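Local coordinates for protein hypoxanthine phosphoribosyltransferase (PDB 4QYI) that probably catalyses the magnesium-dependent transfer of a phosphoribosyl group to hypoxanthine or guanine in purine salvage, at residues 33-43 with 90-101; 22-30 with 50-60. One frame throughout, in Å; residues are numbered along the deposited sequence.

Contact 1. Residues 33-43 with 90-101; sequences FEGEEIVVIAV and VNITGKNVIVVE. With MG (magnesium ion), chain F.
V39 to A42 pair in parallel with V97 to V100, the strand axes approaching to 4.6 Å at an angle of 24°, and the two form neighbouring central strands of the Rossmann-like sheet of the PRTase fold. Five backbone hydrogen bonds alternate between the two strands, from V39 N to N96 O at 2.8 Å through to V43 N to V100 O. Side chains alternate between the two faces. With V40, A42, I98 and V100 on one face, V40 CG1 lies 3.6 Å from V100 CG2. On the other, I41 CD1 packs 3.7 Å from V97 CG1 and also reaches I92 CG2, while V39 CG1 meets V90 CG2 tip to tip; helix 108-118 covers part of this face through F117. Branched aliphatic residues suit strands buried on both sides.

N96 ties the entry of its strand to the preceding turn of the other. Its CG stands anti to its own carbonyl carbon (chi1 -65°), which carries ND2 toward two acceptors lying in the amide plane. E37 O is met almost head-on, whereas E36 OE2, 2.8 Å from N96 ND2, is approached from above the carboxylate plane. F33 CD1 touches N96 CG, the ring and amide planes 49° apart. N96 OD1 is buried without a polar partner, so the amide is gripped through its nitrogen alone. Water 1 links E37 O with N96 N.

Where the strands end, the magnesium site begins, completed on the protein side by D102. The E101 chain curls back through a bend at chi2, which sets V43 CG1 3.4 Å from E101 OE1, while E101 OE2 binds the magnesium at 2.1 Å.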
loop_
_atom_site.group_PDB
_atom_site.type_symbol
_atom_site.label_atom_id
_atom_site.label_comp_id
_atom_site.label_asym_id
_atom_site.label_seq_id
_atom_site.Cartn_x
_atom_site.Cartn_y
_atom_site.Cartn_z
ATOM N N PHE A 33 -20.499 -9.490 -5.877
ATOM C CA PHE A 33 -20.046 -10.605 -5.052
ATOM C C PHE A 33 -20.824 -10.712 -3.775
ATOM O O PHE A 33 -20.258 -10.938 -2.694
ATOM C CB PHE A 33 -18.540 -10.458 -4.768
ATOM C CG PHE A 33 -17.716 -10.491 -6.010
ATOM C CD1 PHE A 33 -17.407 -11.702 -6.596
ATOM C CD2 PHE A 33 -17.292 -9.322 -6.624
ATOM C CE1 PHE A 33 -16.679 -11.743 -7.756
ATOM C CE2 PHE A 33 -16.558 -9.357 -7.799
ATOM C CZ PHE A 33 -16.255 -10.575 -8.369
ATOM N N GLU A 34 -22.130 -10.532 -3.908
ATOM C CA GLU A 34 -23.031 -10.603 -2.785
ATOM C C GLU A 34 -22.874 -11.939 -2.069
ATOM O O GLU A 34 -22.875 -12.986 -2.695
ATOM C CB GLU A 34 -24.475 -10.446 -3.266
ATOM C CG GLU A 34 -25.471 -10.416 -2.124
ATOM C CD GLU A 34 -26.913 -10.336 -2.599
ATOM O OE1 GLU A 34 -27.139 -10.290 -3.822
ATOM O OE2 GLU A 34 -27.818 -10.326 -1.749
ATOM N N GLY A 35 -22.673 -11.887 -0.757
ATOM C CA GLY A 35 -22.528 -13.090 0.055
ATOM C C GLY A 35 -21.218 -13.864 -0.070
ATOM O O GLY A 35 -21.128 -14.987 0.418
ATOM N N GLU A 36 -20.183 -13.274 -0.664
ATOM C CA GLU A 36 -18.918 -13.991 -0.809
ATOM C C GLU A 36 -17.690 -13.226 -0.363
ATOM O O GLU A 36 -17.681 -12.007 -0.309
ATOM C CB GLU A 36 -18.702 -14.420 -2.263
ATOM C CG GLU A 36 -19.872 -15.221 -2.815
ATOM C CD GLU A 36 -19.573 -15.926 -4.114
ATOM O OE1 GLU A 36 -20.471 -15.910 -4.970
ATOM O OE2 GLU A 36 -18.460 -16.494 -4.288
ATOM N N GLU A 37 -16.649 -13.987 -0.057
ATOM C CA GLU A 37 -15.336 -13.452 0.308
ATOM C C GLU A 37 -14.656 -13.008 -0.987
ATOM O O GLU A 37 -14.972 -13.523 -2.056
ATOM C CB GLU A 37 -14.489 -14.530 0.969
ATOM C CG GLU A 37 -15.160 -15.149 2.187
ATOM C CD GLU A 37 -14.330 -16.261 2.802
ATOM O OE1 GLU A 37 -13.108 -16.311 2.549
ATOM O OE2 GLU A 37 -14.907 -17.086 3.541
ATOM N N ILE A 38 -13.735 -12.055 -0.885
ATOM C CA ILE A 38 -13.017 -11.545 -2.039
ATOM C C ILE A 38 -11.540 -11.434 -1.740
ATOM O O ILE A 38 -11.154 -11.138 -0.617
ATOM C CB ILE A 38 -13.489 -10.121 -2.396
ATOM C CG1 ILE A 38 -14.982 -10.118 -2.716
ATOM C CG2 ILE A 38 -12.718 -9.577 -3.591
ATOM C CD1 ILE A 38 -15.555 -8.717 -2.807
ATOM N N VAL A 39 -10.712 -11.696 -2.755
ATOM C CA VAL A 39 -9.280 -11.511 -2.640
ATOM C C VAL A 39 -8.958 -10.314 -3.542
ATOM O O VAL A 39 -9.295 -10.303 -4.730
ATOM C CB VAL A 39 -8.454 -12.720 -3.117
ATOM C CG1 VAL A 39 -6.956 -12.388 -3.100
ATOM C CG2 VAL A 39 -8.751 -13.945 -2.259
ATOM N N VAL A 40 -8.335 -9.304 -2.960
ATOM C CA VAL A 40 -7.933 -8.122 -3.705
ATOM C C VAL A 40 -6.426 -8.194 -3.910
ATOM O O VAL A 40 -5.671 -8.390 -2.969
ATOM C CB VAL A 40 -8.304 -6.824 -2.981
ATOM C CG1 VAL A 40 -7.672 -5.623 -3.657
ATOM C CG2 VAL A 40 -9.800 -6.656 -2.950
ATOM N N ILE A 41 -5.996 -8.110 -5.164
ATOM C CA ILE A 41 -4.582 -8.126 -5.470
ATOM C C ILE A 41 -4.229 -6.804 -6.104
ATOM O O ILE A 41 -4.625 -6.499 -7.236
ATOM C CB ILE A 41 -4.187 -9.266 -6.408
ATOM C CG1 ILE A 41 -4.480 -10.616 -5.754
ATOM C CG2 ILE A 41 -2.692 -9.190 -6.722
ATOM C CD1 ILE A 41 -4.281 -11.753 -6.710
ATOM N N ALA A 42 -3.449 -6.024 -5.370
ATOM C CA ALA A 42 -3.023 -4.708 -5.839
ATOM C C ALA A 42 -1.664 -4.732 -6.536
ATOM O O ALA A 42 -0.715 -5.348 -6.052
ATOM C CB ALA A 42 -2.994 -3.761 -4.660
ATOM N N VAL A 43 -1.579 -4.079 -7.692
ATOM C CA VAL A 43 -0.338 -4.037 -8.452
ATOM C C VAL A 43 0.514 -2.871 -7.911
ATOM O O VAL A 43 0.192 -1.698 -8.104
ATOM C CB VAL A 43 -0.579 -3.891 -9.975
ATOM C CG1 VAL A 43 0.727 -4.021 -10.735
ATOM C CG2 VAL A 43 -1.533 -4.960 -10.492
ATOM N N VAL A 90 -0.860 -15.391 -1.215
ATOM C CA VAL A 90 -2.156 -15.965 -0.844
ATOM C C VAL A 90 -2.699 -16.941 -1.848
ATOM O O VAL A 90 -2.346 -16.929 -3.026
ATOM C CB VAL A 90 -3.221 -14.889 -0.623
ATOM C CG1 VAL A 90 -2.834 -13.999 0.540
ATOM C CG2 VAL A 90 -3.447 -14.064 -1.895
ATOM N N ASN A 91 -3.567 -17.809 -1.354
ATOM C CA ASN A 91 -4.231 -18.787 -2.177
ATOM C C ASN A 91 -5.438 -18.194 -2.893
ATOM O O ASN A 91 -6.380 -17.762 -2.245
ATOM C CB ASN A 91 -4.728 -19.928 -1.285
ATOM C CG ASN A 91 -5.501 -20.970 -2.057
ATOM O OD1 ASN A 91 -5.353 -21.104 -3.270
ATOM N ND2 ASN A 91 -6.386 -21.661 -1.363
ATOM N N ILE A 92 -5.426 -18.140 -4.221
ATOM C CA ILE A 92 -6.592 -17.643 -4.949
ATOM C C ILE A 92 -7.341 -18.760 -5.691
ATOM O O ILE A 92 -8.301 -18.497 -6.414
ATOM C CB ILE A 92 -6.247 -16.559 -5.956
ATOM C CG1 ILE A 92 -5.292 -17.091 -7.033
ATOM C CG2 ILE A 92 -5.654 -15.352 -5.244
ATOM C CD1 ILE A 92 -4.993 -16.074 -8.110
ATOM N N THR A 93 -6.910 -20.004 -5.510
ATOM C CA THR A 93 -7.573 -21.136 -6.162
ATOM C C THR A 93 -9.026 -21.250 -5.664
ATOM O O THR A 93 -9.275 -21.382 -4.472
ATOM C CB THR A 93 -6.807 -22.450 -5.930
ATOM O OG1 THR A 93 -5.511 -22.323 -6.501
ATOM C CG2 THR A 93 -7.508 -23.628 -6.574
ATOM N N GLY A 94 -9.966 -21.176 -6.603
ATOM C CA GLY A 94 -11.409 -21.231 -6.283
ATOM C C GLY A 94 -11.928 -19.969 -5.601
ATOM O O GLY A 94 -13.029 -19.963 -5.073
ATOM N N LYS A 95 -11.153 -18.887 -5.629
ATOM C CA LYS A 95 -11.571 -17.646 -4.993
ATOM C C LYS A 95 -11.993 -16.592 -5.994
ATOM O O LYS A 95 -11.726 -16.690 -7.197
ATOM C CB LYS A 95 -10.424 -17.056 -4.181
ATOM C CG LYS A 95 -9.784 -18.003 -3.177
ATOM C CD LYS A 95 -10.744 -18.492 -2.128
ATOM C CE LYS A 95 -10.046 -19.490 -1.220
ATOM N NZ LYS A 95 -11.005 -20.121 -0.280
ATOM N N ASN A 96 -12.674 -15.584 -5.463
ATOM C CA ASN A 96 -13.077 -14.420 -6.241
ATOM C C ASN A 96 -11.932 -13.439 -6.144
ATOM O O ASN A 96 -11.577 -13.013 -5.050
ATOM C CB ASN A 96 -14.314 -13.814 -5.641
ATOM C CG ASN A 96 -15.489 -14.746 -5.731
ATOM O OD1 ASN A 96 -15.762 -15.300 -6.794
ATOM N ND2 ASN A 96 -16.214 -14.890 -4.648
ATOM N N VAL A 97 -11.372 -13.059 -7.282
ATOM C CA VAL A 97 -10.230 -12.164 -7.282
ATOM C C VAL A 97 -10.470 -10.865 -8.038
ATOM O O VAL A 97 -10.976 -10.857 -9.171
ATOM C CB VAL A 97 -9.025 -12.846 -7.959
ATOM C CG1 VAL A 97 -7.806 -11.942 -7.931
ATOM C CG2 VAL A 97 -8.712 -14.178 -7.299
ATOM N N ILE A 98 -10.115 -9.762 -7.398
ATOM C CA ILE A 98 -10.172 -8.468 -8.062
ATOM C C ILE A 98 -8.758 -7.909 -8.090
ATOM O O ILE A 98 -8.141 -7.703 -7.043
ATOM C CB ILE A 98 -11.110 -7.487 -7.381
ATOM C CG1 ILE A 98 -12.515 -8.081 -7.403
ATOM C CG2 ILE A 98 -11.074 -6.153 -8.127
ATOM C CD1 ILE A 98 -13.502 -7.290 -6.638
ATOM N N VAL A 99 -8.268 -7.635 -9.287
ATOM C CA VAL A 99 -6.921 -7.088 -9.455
ATOM C C VAL A 99 -7.094 -5.590 -9.576
ATOM O O VAL A 99 -7.836 -5.100 -10.441
ATOM C CB VAL A 99 -6.225 -7.661 -10.686
ATOM C CG1 VAL A 99 -4.822 -7.081 -10.856
ATOM C CG2 VAL A 99 -6.160 -9.168 -10.567
ATOM N N VAL A 100 -6.384 -4.880 -8.713
ATOM C CA VAL A 100 -6.492 -3.427 -8.621
ATOM C C VAL A 100 -5.293 -2.686 -9.201
ATOM O O VAL A 100 -4.164 -2.950 -8.826
ATOM C CB VAL A 100 -6.725 -3.040 -7.144
ATOM C CG1 VAL A 100 -6.702 -1.538 -6.943
ATOM C CG2 VAL A 100 -8.050 -3.600 -6.664
ATOM N N GLU A 101 -5.570 -1.797 -10.149
ATOM C CA GLU A 101 -4.570 -0.966 -10.783
ATOM C C GLU A 101 -4.884 0.492 -10.653
ATOM O O GLU A 101 -6.024 0.888 -10.381
ATOM C CB GLU A 101 -4.479 -1.241 -12.291
ATOM C CG GLU A 101 -3.487 -2.298 -12.687
ATOM C CD GLU A 101 -2.033 -1.818 -12.608
ATOM O OE1 GLU A 101 -1.185 -2.544 -13.154
ATOM O OE2 GLU A 101 -1.714 -0.724 -12.060
HETATM MG MG MG F . 0.027 0.437 -11.887
HETATM O O HOH W 1 -12.973 -15.530 -2.633
HETATM O O HOH W 2 0.479 -0.212 -10.240
HETATM O O HOH W 3 -0.674 0.806 -14.051
HETATM O O HOH W 4 0.880 -1.347 -12.860
HETATM O O HOH W 5 1.532 1.865 -11.970
#

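Contact 2. Residues 22-30 with 50-60; sequences VKELALQIE and FAADLIRHIKN
L54 fits as a knob among V22, L25, A26 and I29, where helix 22-30 crosses helix 50-55 at -60° with axes 9.2 Å apart. Placing CG anti to the backbone N (chi1 -178°) swings the L54 methyls into this hole: CD1 lies by A26, and L54 CD2 meets I29 CD1 tip to tip at 4.1 Å. The small A26 lets the two backbones come close, its CB 3.5 Å from H57 CB. V22 CG1 rests on the L54 backbone, while V22 CG2 and L25 CD1 touch the edge of the F50 ring, L25 CD1 coming 3.8 Å from F50 CZ.

The other side is polar and wetter. K23 CG lies over one face of the H57 imidazole in a CH-pi contact, while K23 NZ leads away to E20. E30, extended beyond CG, receives K59 N at OE2 (2.9 Å) through the anti lone pair; the bent K59 chain brings NZ to the syn lone pair of E30 OE1 at 3.2 Å, making a salt bridge whose second bond, to OE2, is weak. Water 6 joins E30 OE1 to H57 O, and water 7 joins E30 O to N60 OD1; N60 ND2 bonds to E36 O. D53 OD2 bonds to Y158 OH, and D53 and R56 form salt bridges with a neighbouring subunit.

Beneath the apolar part runs the central sheet: I29 touches I38, and F50 and L54 reach V100 and C128.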
loop_
_atom_site.group_PDB
_atom_site.type_symbol
_atom_site.label_atom_id
_atom_site.label_comp_id
_atom_site.label_asym_id
_atom_site.label_seq_id
_atom_site.Cartn_x
_atom_site.Cartn_y
_atom_site.Cartn_z
ATOM N N VAL A 22 -14.388 6.294 -5.504
ATOM C CA VAL A 22 -13.918 5.087 -4.869
ATOM C C VAL A 22 -15.080 4.419 -4.139
ATOM O O VAL A 22 -15.241 3.205 -4.226
ATOM C CB VAL A 22 -12.683 5.374 -3.989
ATOM C CG1 VAL A 22 -12.238 4.139 -3.234
ATOM C CG2 VAL A 22 -11.537 5.872 -4.879
ATOM N N LYS A 23 -15.897 5.200 -3.436
ATOM C CA LYS A 23 -17.057 4.653 -2.723
ATOM C C LYS A 23 -18.004 3.943 -3.701
ATOM O O LYS A 23 -18.578 2.903 -3.398
ATOM C CB LYS A 23 -17.864 5.774 -2.047
ATOM C CG LYS A 23 -17.235 6.548 -0.893
ATOM C CD LYS A 23 -18.238 7.590 -0.423
ATOM C CE LYS A 23 -17.603 8.592 0.514
ATOM N NZ LYS A 23 -18.532 9.688 0.926
ATOM N N GLU A 24 -18.199 4.558 -4.851
ATOM C CA GLU A 24 -19.067 4.007 -5.871
ATOM C C GLU A 24 -18.532 2.703 -6.468
ATOM O O GLU A 24 -19.290 1.765 -6.711
ATOM C CB GLU A 24 -19.279 5.057 -6.950
ATOM C CG GLU A 24 -19.873 4.520 -8.259
ATOM C CD GLU A 24 -20.202 5.633 -9.231
ATOM O OE1 GLU A 24 -20.953 5.362 -10.192
ATOM O OE2 GLU A 24 -19.718 6.776 -9.033
ATOM N N LEU A 25 -17.224 2.636 -6.701
ATOM C CA LEU A 25 -16.630 1.404 -7.222
ATOM C C LEU A 25 -16.776 0.273 -6.208
ATOM O O LEU A 25 -17.043 -0.867 -6.573
ATOM C CB LEU A 25 -15.157 1.604 -7.555
ATOM C CG LEU A 25 -14.887 2.532 -8.733
ATOM C CD1 LEU A 25 -13.395 2.720 -8.910
ATOM C CD2 LEU A 25 -15.533 2.038 -10.020
ATOM N N ALA A 26 -16.638 0.609 -4.930
ATOM C CA ALA A 26 -16.794 -0.387 -3.886
ATOM C C ALA A 26 -18.215 -0.931 -3.892
ATOM O O ALA A 26 -18.414 -2.118 -3.685
ATOM C CB ALA A 26 -16.433 0.191 -2.524
ATOM N N LEU A 27 -19.210 -0.076 -4.118
ATOM C CA LEU A 27 -20.598 -0.552 -4.167
ATOM C C LEU A 27 -20.789 -1.517 -5.346
ATOM O O LEU A 27 -21.472 -2.509 -5.222
ATOM C CB LEU A 27 -21.586 0.617 -4.254
ATOM C CG LEU A 27 -21.758 1.497 -2.999
ATOM C CD1 LEU A 27 -22.519 2.777 -3.335
ATOM C CD2 LEU A 27 -22.451 0.734 -1.866
ATOM N N GLN A 28 -20.200 -1.200 -6.489
ATOM C CA GLN A 28 -20.316 -2.055 -7.669
ATOM C C GLN A 28 -19.707 -3.433 -7.386
ATOM O O GLN A 28 -20.280 -4.459 -7.723
ATOM C CB GLN A 28 -19.625 -1.402 -8.848
ATOM C CG GLN A 28 -20.231 -0.074 -9.253
ATOM C CD GLN A 28 -19.457 0.606 -10.366
ATOM O OE1 GLN A 28 -18.644 -0.015 -11.035
ATOM N NE2 GLN A 28 -19.706 1.895 -10.555
ATOM N N ILE A 29 -18.558 -3.439 -6.724
ATOM C CA ILE A 29 -17.908 -4.684 -6.331
ATOM C C ILE A 29 -18.769 -5.491 -5.344
ATOM O O ILE A 29 -18.958 -6.687 -5.513
ATOM C CB ILE A 29 -16.519 -4.398 -5.739
ATOM C CG1 ILE A 29 -15.617 -3.870 -6.856
ATOM C CG2 ILE A 29 -15.946 -5.645 -5.068
ATOM C CD1 ILE A 29 -14.314 -3.292 -6.364
ATOM N N GLU A 30 -19.268 -4.850 -4.296
ATOM C CA GLU A 30 -20.136 -5.549 -3.341
ATOM C C GLU A 30 -21.339 -6.204 -4.052
ATOM O O GLU A 30 -21.769 -7.306 -3.712
ATOM C CB GLU A 30 -20.640 -4.576 -2.280
ATOM C CG GLU A 30 -19.572 -4.081 -1.311
ATOM C CD GLU A 30 -20.113 -3.061 -0.309
ATOM O OE1 GLU A 30 -20.945 -2.212 -0.688
ATOM O OE2 GLU A 30 -19.735 -3.114 0.869
ATOM N N PHE A 50 -5.077 3.858 -3.767
ATOM C CA PHE A 50 -6.401 3.475 -4.243
ATOM C C PHE A 50 -6.898 2.218 -3.529
ATOM O O PHE A 50 -8.058 2.143 -3.091
ATOM C CB PHE A 50 -6.306 3.281 -5.742
ATOM C CG PHE A 50 -7.554 2.772 -6.403
ATOM C CD1 PHE A 50 -8.793 3.286 -6.088
ATOM C CD2 PHE A 50 -7.453 1.868 -7.470
ATOM C CE1 PHE A 50 -9.922 2.845 -6.742
ATOM C CE2 PHE A 50 -8.585 1.424 -8.128
ATOM C CZ PHE A 50 -9.824 1.914 -7.754
ATOM N N ALA A 51 -6.019 1.245 -3.380
ATOM C CA ALA A 51 -6.393 -0.025 -2.748
ATOM C C ALA A 51 -6.747 0.183 -1.303
ATOM O O ALA A 51 -7.742 -0.364 -0.837
ATOM C CB ALA A 51 -5.287 -1.061 -2.870
ATOM N N ALA A 52 -5.929 0.961 -0.598
ATOM C CA ALA A 52 -6.185 1.238 0.806
ATOM C C ALA A 52 -7.580 1.870 0.965
ATOM O O ALA A 52 -8.332 1.483 1.843
ATOM C CB ALA A 52 -5.115 2.164 1.380
ATOM N N ASP A 53 -7.930 2.817 0.092
ATOM C CA ASP A 53 -9.227 3.481 0.191
ATOM C C ASP A 53 -10.377 2.590 -0.264
ATOM O O ASP A 53 -11.432 2.557 0.370
ATOM C CB ASP A 53 -9.260 4.766 -0.638
ATOM C CG ASP A 53 -8.397 5.875 -0.052
ATOM O OD1 ASP A 53 -7.909 5.764 1.101
ATOM O OD2 ASP A 53 -8.235 6.881 -0.764
ATOM N N LEU A 54 -10.176 1.866 -1.360
ATOM C CA LEU A 54 -11.222 1.004 -1.894
ATOM C C LEU A 54 -11.657 -0.084 -0.920
ATOM O O LEU A 54 -12.858 -0.279 -0.667
ATOM C CB LEU A 54 -10.721 0.333 -3.169
ATOM C CG LEU A 54 -11.715 -0.583 -3.903
ATOM C CD1 LEU A 54 -12.825 0.244 -4.533
ATOM C CD2 LEU A 54 -10.979 -1.382 -4.968
ATOM N N ILE A 55 -10.696 -0.803 -0.362
ATOM C CA ILE A 55 -11.064 -1.916 0.518
ATOM C C ILE A 55 -11.791 -1.512 1.790
ATOM O O ILE A 55 -12.594 -2.295 2.325
ATOM C CB ILE A 55 -9.879 -2.845 0.840
ATOM C CG1 ILE A 55 -8.855 -2.158 1.748
ATOM C CG2 ILE A 55 -9.266 -3.356 -0.467
ATOM C CD1 ILE A 55 -7.712 -3.076 2.134
ATOM N N ARG A 56 -11.547 -0.298 2.257
ATOM C CA ARG A 56 -12.198 0.193 3.461
ATOM C C ARG A 56 -13.696 0.473 3.282
ATOM O O ARG A 56 -14.402 0.653 4.259
ATOM C CB ARG A 56 -11.455 1.397 4.040
ATOM C CG ARG A 56 -10.195 0.968 4.765
ATOM C CD ARG A 56 -9.485 2.129 5.405
ATOM N NE ARG A 56 -8.789 2.918 4.409
ATOM C CZ ARG A 56 -8.045 3.984 4.669
ATOM N NH1 ARG A 56 -7.927 4.431 5.922
ATOM N NH2 ARG A 56 -7.433 4.610 3.671
ATOM N N HIS A 57 -14.152 0.513 2.032
ATOM C CA HIS A 57 -15.563 0.683 1.721
ATOM C C HIS A 57 -16.215 -0.642 1.371
ATOM O O HIS A 57 -17.429 -0.702 1.240
ATOM C CB HIS A 57 -15.771 1.668 0.579
ATOM C CG HIS A 57 -15.511 3.087 0.978
ATOM N ND1 HIS A 57 -14.431 3.813 0.531
ATOM C CD2 HIS A 57 -16.173 3.893 1.841
ATOM C CE1 HIS A 57 -14.452 5.014 1.083
ATOM N NE2 HIS A 57 -15.497 5.086 1.881
ATOM N N ILE A 58 -15.424 -1.704 1.228
ATOM C CA ILE A 58 -15.989 -3.015 0.917
ATOM C C ILE A 58 -16.275 -3.737 2.222
ATOM O O ILE A 58 -15.377 -3.975 3.032
ATOM C CB ILE A 58 -15.045 -3.840 0.024
ATOM C CG1 ILE A 58 -14.910 -3.147 -1.331
ATOM C CG2 ILE A 58 -15.585 -5.250 -0.165
ATOM C CD1 ILE A 58 -13.809 -3.722 -2.204
ATOM N N LYS A 59 -17.522 -4.134 2.401
ATOM C CA LYS A 59 -17.921 -4.797 3.646
ATOM C C LYS A 59 -17.719 -6.292 3.620
ATOM O O LYS A 59 -17.679 -6.906 4.667
ATOM C CB LYS A 59 -19.363 -4.454 4.111
ATOM C CG LYS A 59 -19.603 -3.055 4.740
ATOM C CD LYS A 59 -19.990 -1.974 3.736
ATOM C CE LYS A 59 -21.437 -2.209 3.336
ATOM N NZ LYS A 59 -21.850 -1.309 2.228
ATOM N N ASN A 60 -17.620 -6.886 2.433
ATOM C CA ASN A 60 -17.358 -8.315 2.336
ATOM C C ASN A 60 -16.043 -8.652 3.041
ATOM O O ASN A 60 -15.212 -7.763 3.303
ATOM C CB ASN A 60 -17.167 -8.755 0.879
ATOM C CG ASN A 60 -18.355 -8.442 -0.012
ATOM O OD1 ASN A 60 -18.744 -7.286 -0.145
ATOM N ND2 ASN A 60 -18.876 -9.457 -0.702
HETATM O O HOH W 6 -19.792 0.207 0.009
HETATM O O HOH W 7 -21.509 -7.713 -1.286
#

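Contact 1 is the buried heart of the sheet, and contact 2 is the helical layer lying on one of its faces. They alternate along the chain: helix 15-32 leads into strand 38-43, which leads into helix 48-55. I98 of contact 1 meets I29 of contact 2, and N60 joins the end of 50-60 to the turn at 33-36. Chemistry follows place. Regular backbone bonds and branched aliphatics hold 33-43 to 90-101, whereas 22-30 and 50-60 rely on side-chain packing that gives way to charges and water at the surface. The metal is bound in contact 1, and F50 of contact 2 packs against E101 O nearby.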